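Local coordinates for flagellar motor switch protein FliG (Thermotoga maritima, PDB 3AJC) that probably belongs to the switch complex at the base of the flagellar basal body, which interacts with chemotaxis proteins such as CheY and governs the direction of rotation, at residues K169-M174 with A180-E185; E50-V55 with R104-K109; L155-K160 with G190-K195. All coordinates share one frame; numbering follows the deposited sequence.

This chain is the all-helical middle and C-terminal part of FliG. From the N terminus, contact 2 comes first: helix 49-60 of the middle domain meets helix 104-117, closing a loop of 48 residues. That loop is complete before either of the others opens. Contact 3 then starts at helix 152-159 and ends at the entry to helix 194-213. Contact 1 falls wholly within that span, joining the end of helix 164-171 to helix 176-187. Contacts 1 and 3 share a core in the C-terminal domain, where Leu182 packs on Ala156 and Leu159. Contact 2 lies across the chain's centre, its own centre about 40 Å from that of contact 1 and about 35 Å from that of contact 3.

Contact 1 (K169-M174 with A180-E185)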
loop_
_atom_site.group_PDB
_atom_site.type_symbol
_atom_site.label_atom_id
_atom_site.label_comp_id
_atom_site.label_asym_id
_atom_site.label_seq_id
_atom_site.Cartn_x
_atom_site.Cartn_y
_atom_site.Cartn_z
ATOM N N LYS A 169 -12.706 -5.112 17.898
ATOM C CA LYS A 169 -13.693 -4.477 17.037
ATOM C C LYS A 169 -14.219 -5.421 15.949
ATOM O O LYS A 169 -15.379 -5.319 15.538
ATOM C CB LYS A 169 -13.137 -3.198 16.406
ATOM C CG LYS A 169 -14.233 -2.364 15.748
ATOM C CD LYS A 169 -13.780 -0.959 15.392
ATOM C CE LYS A 169 -14.969 -0.113 14.931
ATOM N NZ LYS A 169 -14.581 1.248 14.461
ATOM N N ILE A 170 -13.376 -6.337 15.484
ATOM C CA ILE A 170 -13.808 -7.285 14.467
ATOM C C ILE A 170 -14.747 -8.314 15.093
ATOM O O ILE A 170 -15.829 -8.590 14.566
ATOM C CB ILE A 170 -12.615 -8.032 13.827
ATOM C CG1 ILE A 170 -11.886 -7.101 12.859
ATOM C CG2 ILE A 170 -13.113 -9.284 13.092
ATOM C CD1 ILE A 170 -10.626 -7.679 12.273
ATOM N N PHE A 171 -14.324 -8.867 16.226
ATOM C CA PHE A 171 -15.115 -9.865 16.927
ATOM C C PHE A 171 -16.509 -9.377 17.299
ATOM O O PHE A 171 -17.493 -10.028 16.968
ATOM C CB PHE A 171 -14.393 -10.339 18.188
ATOM C CG PHE A 171 -14.510 -11.812 18.414
ATOM C CD1 PHE A 171 -13.759 -12.696 17.647
ATOM C CD2 PHE A 171 -15.419 -12.323 19.339
ATOM C CE1 PHE A 171 -13.915 -14.069 17.781
ATOM C CE2 PHE A 171 -15.584 -13.698 19.483
ATOM C CZ PHE A 171 -14.826 -14.570 18.697
ATOM N N LYS A 172 -16.613 -8.237 17.966
ATOM C CA LYS A 172 -17.936 -7.767 18.348
ATOM C C LYS A 172 -18.842 -7.470 17.152
ATOM O O LYS A 172 -20.020 -7.158 17.319
ATOM C CB LYS A 172 -17.837 -6.545 19.273
ATOM C CG LYS A 172 -17.292 -5.253 18.685
ATOM C CD LYS A 172 -17.202 -4.218 19.822
ATOM C CE LYS A 172 -16.578 -2.883 19.407
ATOM N NZ LYS A 172 -17.446 -2.004 18.571
ATOM N N ASN A 173 -18.301 -7.601 15.944
ATOM C CA ASN A 173 -19.073 -7.338 14.735
ATOM C C ASN A 173 -19.382 -8.577 13.894
ATOM O O ASN A 173 -19.907 -8.464 12.789
ATOM C CB ASN A 173 -18.347 -6.298 13.876
ATOM C CG ASN A 173 -18.656 -4.863 14.303
ATOM O OD1 ASN A 173 -19.774 -4.378 14.119
ATOM N ND2 ASN A 173 -17.665 -4.185 14.876
ATOM N N MET A 174 -19.065 -9.757 14.417
ATOM C CA MET A 174 -19.327 -11.006 13.700
ATOM C C MET A 174 -20.617 -11.664 14.176
ATOM O O MET A 174 -21.092 -11.390 15.283
ATOM C CB MET A 174 -18.190 -11.995 13.925
ATOM C CG MET A 174 -16.825 -11.535 13.481
ATOM S SD MET A 174 -15.643 -12.840 13.809
ATOM C CE MET A 174 -14.407 -11.978 14.652
ATOM N N ALA A 180 -18.035 -18.350 16.487
ATOM C CA ALA A 180 -17.788 -19.702 16.993
ATOM C C ALA A 180 -16.915 -20.460 15.999
ATOM O O ALA A 180 -15.981 -21.161 16.391
ATOM C CB ALA A 180 -19.110 -20.451 17.216
ATOM N N LEU A 181 -17.210 -20.331 14.710
ATOM C CA LEU A 181 -16.389 -21.021 13.713
ATOM C C LEU A 181 -14.948 -20.499 13.811
ATOM O O LEU A 181 -13.990 -21.261 13.786
ATOM C CB LEU A 181 -16.934 -20.777 12.294
ATOM C CG LEU A 181 -17.964 -21.720 11.646
ATOM C CD1 LEU A 181 -18.041 -23.016 12.392
ATOM C CD2 LEU A 181 -19.318 -21.057 11.590
ATOM N N LEU A 182 -14.803 -19.185 13.919
ATOM C CA LEU A 182 -13.480 -18.581 14.028
ATOM C C LEU A 182 -12.727 -19.117 15.254
ATOM O O LEU A 182 -11.589 -19.570 15.142
ATOM C CB LEU A 182 -13.612 -17.054 14.104
ATOM C CG LEU A 182 -12.319 -16.256 14.311
ATOM C CD1 LEU A 182 -11.385 -16.458 13.127
ATOM C CD2 LEU A 182 -12.663 -14.782 14.480
ATOM N N LYS A 183 -13.370 -19.090 16.419
ATOM C CA LYS A 183 -12.719 -19.576 17.636
ATOM C C LYS A 183 -12.219 -21.003 17.464
ATOM O O LYS A 183 -11.117 -21.340 17.913
ATOM C CB LYS A 183 -13.670 -19.491 18.829
ATOM C CG LYS A 183 -14.046 -18.071 19.210
ATOM C CD LYS A 183 -14.984 -18.064 20.413
ATOM C CE LYS A 183 -15.296 -16.644 20.851
ATOM N NZ LYS A 183 -16.235 -16.537 22.000
ATOM N N ASP A 184 -13.029 -21.837 16.812
ATOM C CA ASP A 184 -12.647 -23.224 16.561
ATOM C C ASP A 184 -11.384 -23.295 15.722
ATOM O O ASP A 184 -10.471 -24.065 16.027
ATOM C CB ASP A 184 -13.749 -23.970 15.822
ATOM C CG ASP A 184 -14.584 -24.817 16.743
ATOM O OD1 ASP A 184 -15.568 -24.281 17.300
ATOM O OD2 ASP A 184 -14.240 -26.013 16.916
ATOM N N GLU A 185 -11.346 -22.499 14.655
ATOM C CA GLU A 185 -10.189 -22.469 13.776
ATOM C C GLU A 185 -8.949 -22.082 14.577
ATOM O O GLU A 185 -7.935 -22.778 14.535
ATOM C CB GLU A 185 -10.422 -21.477 12.635
ATOM C CG GLU A 185 -9.217 -21.234 11.725
ATOM C CD GLU A 185 -8.788 -22.464 10.941
ATOM O OE1 GLU A 185 -8.030 -22.306 9.957
ATOM O OE2 GLU A 185 -9.197 -23.586 11.304
#
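Leu182 reaches from helix 176-187 to Phe171 and Met174, where helix 164-171 runs out into a type I turn; these two consecutive helices belong to the all-helical C-terminal domain. From CB outward, Leu182 heads for the turn, and the chi1 of 176° swings CG anti to the backbone N, which carries the two methyls into the core. CD1 turns to Ala156 of helix 152-159. CD2 is the atom that makes this contact: it sits 3.6 Å from Phe171 CE1, and at 3.3 Å from Met174 CE it is tighter than methyls usually pack. Met174 approaches at about a right angle; its SD lies 3.6 Å from Leu182 CD2, and the bend at chi3 brings CE to the same methyl. At the solvent side, Lys183 passes the edge of the Phe171 ring, with its CG 3.6 Å from Phe171 CZ. Replacing Phe171 by an alanine would remove the ring, and would probably open a gap beside Leu182 CD2 and leave the Lys183 methylenes without their apolar neighbour. The Asn173 amide is held at both ends: OD1 pairs with Gln144 NE2, while ND2 gives Lys169 O a 2.6 Å hydrogen bond, nearly straight at 169° and in the carbonyl plane.

Contact 2 (E50-V55 with R104-K109); sequences ELQTEV and RTTEKK
The carboxamide of Gln52 is the flat group here, and the methyl of Thr106 stands over one of its faces. CG2 of Thr106 is well out of the amide plane and displaced toward the polar end: it is 3.6 Å from Gln52 OE1 and 4.0 Å from Gln52 CD. The nitrogen end of the amide looks elsewhere, since NE2 hydrogen-bonds the carbonyl O of Leu44 and so fixes how the group is turned. Gln52 is buried and extended beyond CG, and it meets Thr106 at about a right angle.

On the other helix, a chi1 of -60° puts Thr106 CG2 anti to the backbone N, aimed at the amide. It leaves OG1 beside the backbone N, where it hydrogen-bonds Asp103 OD1 just before helix 104-117 begins. The next residue after Gln52, Thr53, faces Lys109, about a turn beyond Thr106; its OG1 stays 4.5 Å from Lys109 O, too far for a hydrogen bond.

The contact packs helix 49-60, part of the FliG middle domain, against helix 104-117. Helix 49-60 also carries Arg58 of the EHPQR motif, important for the interaction with FliM, with its side chain about 9 Å from that of Thr53.

Gln52 NE2 and Thr106 OG1 are thus bonded to partners outside the two segments. No hydrogen bond joins the segments themselves, and their main meeting is van der Waals contact of the Thr106 methyl with the Gln52 amide.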
loop_
_atom_site.group_PDB
_atom_site.type_symbol
_atom_site.label_atom_id
_atom_site.label_comp_id
_atom_site.label_asym_id
_atom_site.label_seq_id
_atom_site.Cartn_x
_atom_site.Cartn_y
_atom_site.Cartn_z
ATOM N N GLU A 50 11.273 20.578 -3.352
ATOM C CA GLU A 50 10.766 20.789 -4.713
ATOM C C GLU A 50 10.697 19.559 -5.621
ATOM O O GLU A 50 10.050 19.597 -6.669
ATOM C CB GLU A 50 11.571 21.887 -5.426
ATOM C CG GLU A 50 13.050 21.910 -5.093
ATOM C CD GLU A 50 13.368 22.892 -3.975
ATOM O OE1 GLU A 50 13.179 24.112 -4.192
ATOM O OE2 GLU A 50 13.799 22.452 -2.886
ATOM N N LEU A 51 11.356 18.475 -5.229
ATOM C CA LEU A 51 11.352 17.251 -6.031
ATOM C C LEU A 51 10.353 16.213 -5.523
ATOM O O LEU A 51 9.855 15.389 -6.294
ATOM C CB LEU A 51 12.736 16.598 -6.012
ATOM C CG LEU A 51 13.956 17.410 -6.433
ATOM C CD1 LEU A 51 15.187 16.517 -6.344
ATOM C CD2 LEU A 51 13.770 17.941 -7.852
ATOM N N GLN A 52 10.075 16.269 -4.222
ATOM C CA GLN A 52 9.203 15.302 -3.563
ATOM C C GLN A 52 7.896 14.944 -4.268
ATOM O O GLN A 52 7.705 13.787 -4.634
ATOM C CB GLN A 52 8.951 15.742 -2.108
ATOM C CG GLN A 52 10.257 16.069 -1.379
ATOM C CD GLN A 52 10.105 16.244 0.124
ATOM O OE1 GLN A 52 9.179 16.902 0.606
ATOM N NE2 GLN A 52 11.034 15.667 0.870
ATOM N N THR A 53 7.010 15.915 -4.474
ATOM C CA THR A 53 5.741 15.624 -5.132
ATOM C C THR A 53 5.904 15.096 -6.556
ATOM O O THR A 53 5.334 14.055 -6.914
ATOM C CB THR A 53 4.825 16.855 -5.180
ATOM O OG1 THR A 53 4.554 17.302 -3.850
ATOM C CG2 THR A 53 3.503 16.496 -5.834
ATOM N N GLU A 54 6.683 15.809 -7.365
ATOM C CA GLU A 54 6.909 15.409 -8.748
ATOM C C GLU A 54 7.448 13.975 -8.826
ATOM O O GLU A 54 6.967 13.162 -9.617
ATOM C CB GLU A 54 7.880 16.391 -9.412
ATOM C CG GLU A 54 7.330 17.096 -10.663
ATOM C CD GLU A 54 5.908 17.660 -10.486
ATOM O OE1 GLU A 54 5.602 18.246 -9.419
ATOM O OE2 GLU A 54 5.099 17.527 -11.434
ATOM N N VAL A 55 8.438 13.662 -7.996
ATOM C CA VAL A 55 9.020 12.319 -7.986
ATOM C C VAL A 55 7.993 11.275 -7.568
ATOM O O VAL A 55 7.950 10.177 -8.124
ATOM C CB VAL A 55 10.229 12.234 -7.029
ATOM C CG1 VAL A 55 10.538 10.778 -6.701
ATOM C CG2 VAL A 55 11.445 12.917 -7.668
ATOM N N ARG A 104 4.520 11.631 8.602
ATOM C CA ARG A 104 3.209 12.237 8.394
ATOM C C ARG A 104 3.241 13.589 7.686
ATOM O O ARG A 104 2.510 13.813 6.721
ATOM C CB ARG A 104 2.504 12.406 9.739
ATOM C CG ARG A 104 1.046 12.015 9.727
ATOM C CD ARG A 104 0.764 11.213 10.969
ATOM N NE ARG A 104 1.729 10.121 11.069
ATOM C CZ ARG A 104 1.932 9.392 12.161
ATOM N NH1 ARG A 104 1.233 9.632 13.263
ATOM N NH2 ARG A 104 2.838 8.426 12.146
ATOM N N THR A 105 4.078 14.490 8.185
ATOM C CA THR A 105 4.205 15.827 7.625
ATOM C C THR A 105 4.495 15.821 6.131
ATOM O O THR A 105 3.738 16.383 5.345
ATOM C CB THR A 105 5.312 16.612 8.342
ATOM O OG1 THR A 105 4.999 16.700 9.739
ATOM C CG2 THR A 105 5.438 18.015 7.754
ATOM N N THR A 106 5.596 15.195 5.735
ATOM C CA THR A 106 5.939 15.141 4.325
ATOM C C THR A 106 4.812 14.487 3.511
ATOM O O THR A 106 4.468 14.977 2.445
ATOM C CB THR A 106 7.260 14.364 4.099
ATOM O OG1 THR A 106 8.323 15.010 4.802
ATOM C CG2 THR A 106 7.618 14.336 2.643
ATOM N N GLU A 107 4.239 13.396 4.022
ATOM C CA GLU A 107 3.163 12.680 3.335
ATOM C C GLU A 107 1.971 13.604 3.075
ATOM O O GLU A 107 1.402 13.613 1.974
ATOM C CB GLU A 107 2.737 11.464 4.168
ATOM C CG GLU A 107 1.734 10.508 3.528
ATOM C CD GLU A 107 0.317 11.050 3.538
ATOM O OE1 GLU A 107 -0.078 11.646 4.563
ATOM O OE2 GLU A 107 -0.403 10.872 2.532
ATOM N N LYS A 108 1.613 14.391 4.088
ATOM C CA LYS A 108 0.501 15.332 3.997
ATOM C C LYS A 108 0.751 16.407 2.946
ATOM O O LYS A 108 -0.160 16.789 2.220
ATOM C CB LYS A 108 0.265 16.004 5.343
ATOM C CG LYS A 108 -1.047 15.644 6.003
ATOM C CD LYS A 108 -1.112 14.176 6.423
ATOM C CE LYS A 108 -2.327 13.927 7.312
ATOM N NZ LYS A 108 -2.443 12.508 7.715
ATOM N N LYS A 109 1.983 16.895 2.864
ATOM C CA LYS A 109 2.320 17.922 1.881
ATOM C C LYS A 109 2.217 17.384 0.447
ATOM O O LYS A 109 1.731 18.069 -0.453
ATOM C CB LYS A 109 3.736 18.445 2.122
ATOM C CG LYS A 109 3.930 19.177 3.444
ATOM C CD LYS A 109 5.369 19.672 3.561
ATOM C CE LYS A 109 5.572 20.558 4.770
ATOM N NZ LYS A 109 6.956 21.126 4.761
#

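Contact 3 (L155-K160 with G190-K195); sequences LALALK and GPVRLK
Val192 overlaps Leu157 with both of its methyls: CG1 and CG2 each lie 4.0 Å from Leu157 CD2. A chi1 of -59° turns both methyls to the leucine, with CG1 beside the backbone N and CG2 between N and the carbonyl carbon. CG2 has a second neighbour, the CD of Lys160, at 3.8 Å; Leu157 CD2 and Lys160 CD meet this methyl from neighbouring directions.

Lys160 continues past the valine toward the start of the 190-195 segment. Its CE comes to 3.5 Å from Gly190 O. The bend at chi4 leaves NZ 3.9 Å from Gly190 O, and no hydrogen bond forms, the tangible contact being that of CE. Gly190 has a positive phi of 91°, and a beta carbon there would run into Pro191 CD as well as the preceding carbonyl.

This packing joins helix 152-159 to the lead-in of helix 194-213 within the all-helical C-terminal domain of FliG. Arg193 takes the N-cap position of the later helix, and Val192 folds back onto Val197 in its first turn. Helix 152-159 also meets helix 194-213 directly, and helix 176-187 as well: Leu157 touches Ala200, Ala158 O accepts a hydrogen bond from Gln201 NE2, Leu155 packs on Ile204, and Ala156 lies on Leu186 of helix 176-187.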
loop_
_atom_site.group_PDB
_atom_site.type_symbol
_atom_site.label_atom_id
_atom_site.label_comp_id
_atom_site.label_asym_id
_atom_site.label_seq_id
_atom_site.Cartn_x
_atom_site.Cartn_y
_atom_site.Cartn_z
ATOM N N LEU A 155 -9.689 -15.044 7.923
ATOM C CA LEU A 155 -9.929 -14.164 9.048
ATOM C C LEU A 155 -8.991 -14.550 10.190
ATOM O O LEU A 155 -8.322 -13.698 10.765
ATOM C CB LEU A 155 -11.387 -14.278 9.495
ATOM C CG LEU A 155 -11.985 -13.191 10.385
ATOM C CD1 LEU A 155 -11.550 -11.803 9.896
ATOM C CD2 LEU A 155 -13.520 -13.320 10.364
ATOM N N ALA A 156 -8.935 -15.840 10.504
ATOM C CA ALA A 156 -8.087 -16.312 11.586
ATOM C C ALA A 156 -6.629 -15.935 11.341
ATOM O O ALA A 156 -5.947 -15.443 12.247
ATOM C CB ALA A 156 -8.230 -17.817 11.740
ATOM N N LEU A 157 -6.153 -16.172 10.122
ATOM C CA LEU A 157 -4.781 -15.838 9.760
ATOM C C LEU A 157 -4.529 -14.345 9.922
ATOM O O LEU A 157 -3.572 -13.924 10.573
ATOM C CB LEU A 157 -4.505 -16.238 8.306
ATOM C CG LEU A 157 -4.422 -17.739 8.036
ATOM C CD1 LEU A 157 -4.440 -18.039 6.530
ATOM C CD2 LEU A 157 -3.163 -18.255 8.675
ATOM N N ALA A 158 -5.403 -13.547 9.323
ATOM C CA ALA A 158 -5.280 -12.096 9.378
ATOM C C ALA A 158 -5.239 -11.560 10.812
ATOM O O ALA A 158 -4.545 -10.573 11.096
ATOM C CB ALA A 158 -6.437 -11.456 8.616
ATOM N N LEU A 159 -5.973 -12.210 11.711
ATOM C CA LEU A 159 -6.038 -11.783 13.103
ATOM C C LEU A 159 -4.770 -12.083 13.897
ATOM O O LEU A 159 -4.476 -11.406 14.878
ATOM C CB LEU A 159 -7.252 -12.411 13.792
ATOM C CG LEU A 159 -8.594 -11.828 13.350
ATOM C CD1 LEU A 159 -9.752 -12.572 14.001
ATOM C CD2 LEU A 159 -8.622 -10.360 13.721
ATOM N N LYS A 160 -4.014 -13.092 13.484
ATOM C CA LYS A 160 -2.779 -13.399 14.185
ATOM C C LYS A 160 -1.790 -12.247 14.017
ATOM O O LYS A 160 -0.748 -12.215 14.664
ATOM C CB LYS A 160 -2.160 -14.691 13.656
ATOM C CG LYS A 160 -2.889 -15.946 14.091
ATOM C CD LYS A 160 -2.094 -17.187 13.726
ATOM C CE LYS A 160 -2.662 -18.425 14.414
ATOM N NZ LYS A 160 -2.624 -18.303 15.904
ATOM N N GLY A 190 -2.739 -23.283 15.225
ATOM C CA GLY A 190 -1.329 -23.445 15.529
ATOM C C GLY A 190 -0.468 -22.392 14.850
ATOM O O GLY A 190 -0.998 -21.444 14.268
ATOM N N PRO A 191 0.868 -22.522 14.911
ATOM C CA PRO A 191 1.768 -21.548 14.284
ATOM C C PRO A 191 1.639 -21.538 12.765
ATOM O O PRO A 191 1.382 -22.571 12.144
ATOM C CB PRO A 191 3.153 -22.005 14.747
ATOM C CG PRO A 191 2.866 -22.675 16.065
ATOM C CD PRO A 191 1.633 -23.480 15.726
ATOM N N VAL A 192 1.823 -20.365 12.169
ATOM C CA VAL A 192 1.705 -20.231 10.727
ATOM C C VAL A 192 2.790 -19.342 10.139
ATOM O O VAL A 192 3.360 -18.498 10.828
ATOM C CB VAL A 192 0.327 -19.641 10.342
ATOM C CG1 VAL A 192 -0.789 -20.544 10.852
ATOM C CG2 VAL A 192 0.173 -18.241 10.926
ATOM N N ARG A 193 3.070 -19.543 8.856
ATOM C CA ARG A 193 4.070 -18.744 8.167
ATOM C C ARG A 193 3.615 -17.282 8.174
ATOM O O ARG A 193 2.452 -16.975 7.893
ATOM C CB ARG A 193 4.220 -19.216 6.722
ATOM C CG ARG A 193 4.637 -20.669 6.529
ATOM C CD ARG A 193 6.149 -20.838 6.424
ATOM N NE ARG A 193 6.491 -21.971 5.561
ATOM C CZ ARG A 193 7.726 -22.425 5.358
ATOM N NH1 ARG A 193 8.758 -21.847 5.963
ATOM N NH2 ARG A 193 7.928 -23.454 4.541
ATOM N N LEU A 194 4.537 -16.383 8.495
ATOM C CA LEU A 194 4.233 -14.958 8.536
ATOM C C LEU A 194 3.651 -14.442 7.226
ATOM O O LEU A 194 2.807 -13.549 7.233
ATOM C CB LEU A 194 5.491 -14.151 8.875
ATOM C CG LEU A 194 5.361 -12.630 8.727
ATOM C CD1 LEU A 194 4.280 -12.115 9.669
ATOM C CD2 LEU A 194 6.703 -11.960 9.024
ATOM N N LYS A 195 4.088 -14.992 6.101
ATOM C CA LYS A 195 3.570 -14.512 4.830
ATOM C C LYS A 195 2.111 -14.907 4.589
ATOM O O LYS A 195 1.430 -14.280 3.778
ATOM C CB LYS A 195 4.452 -14.983 3.664
ATOM C CG LYS A 195 4.308 -16.446 3.302
ATOM C CD LYS A 195 4.785 -17.354 4.429
ATOM C CE LYS A 195 6.259 -17.120 4.780
ATOM N NZ LYS A 195 6.462 -16.656 6.189
#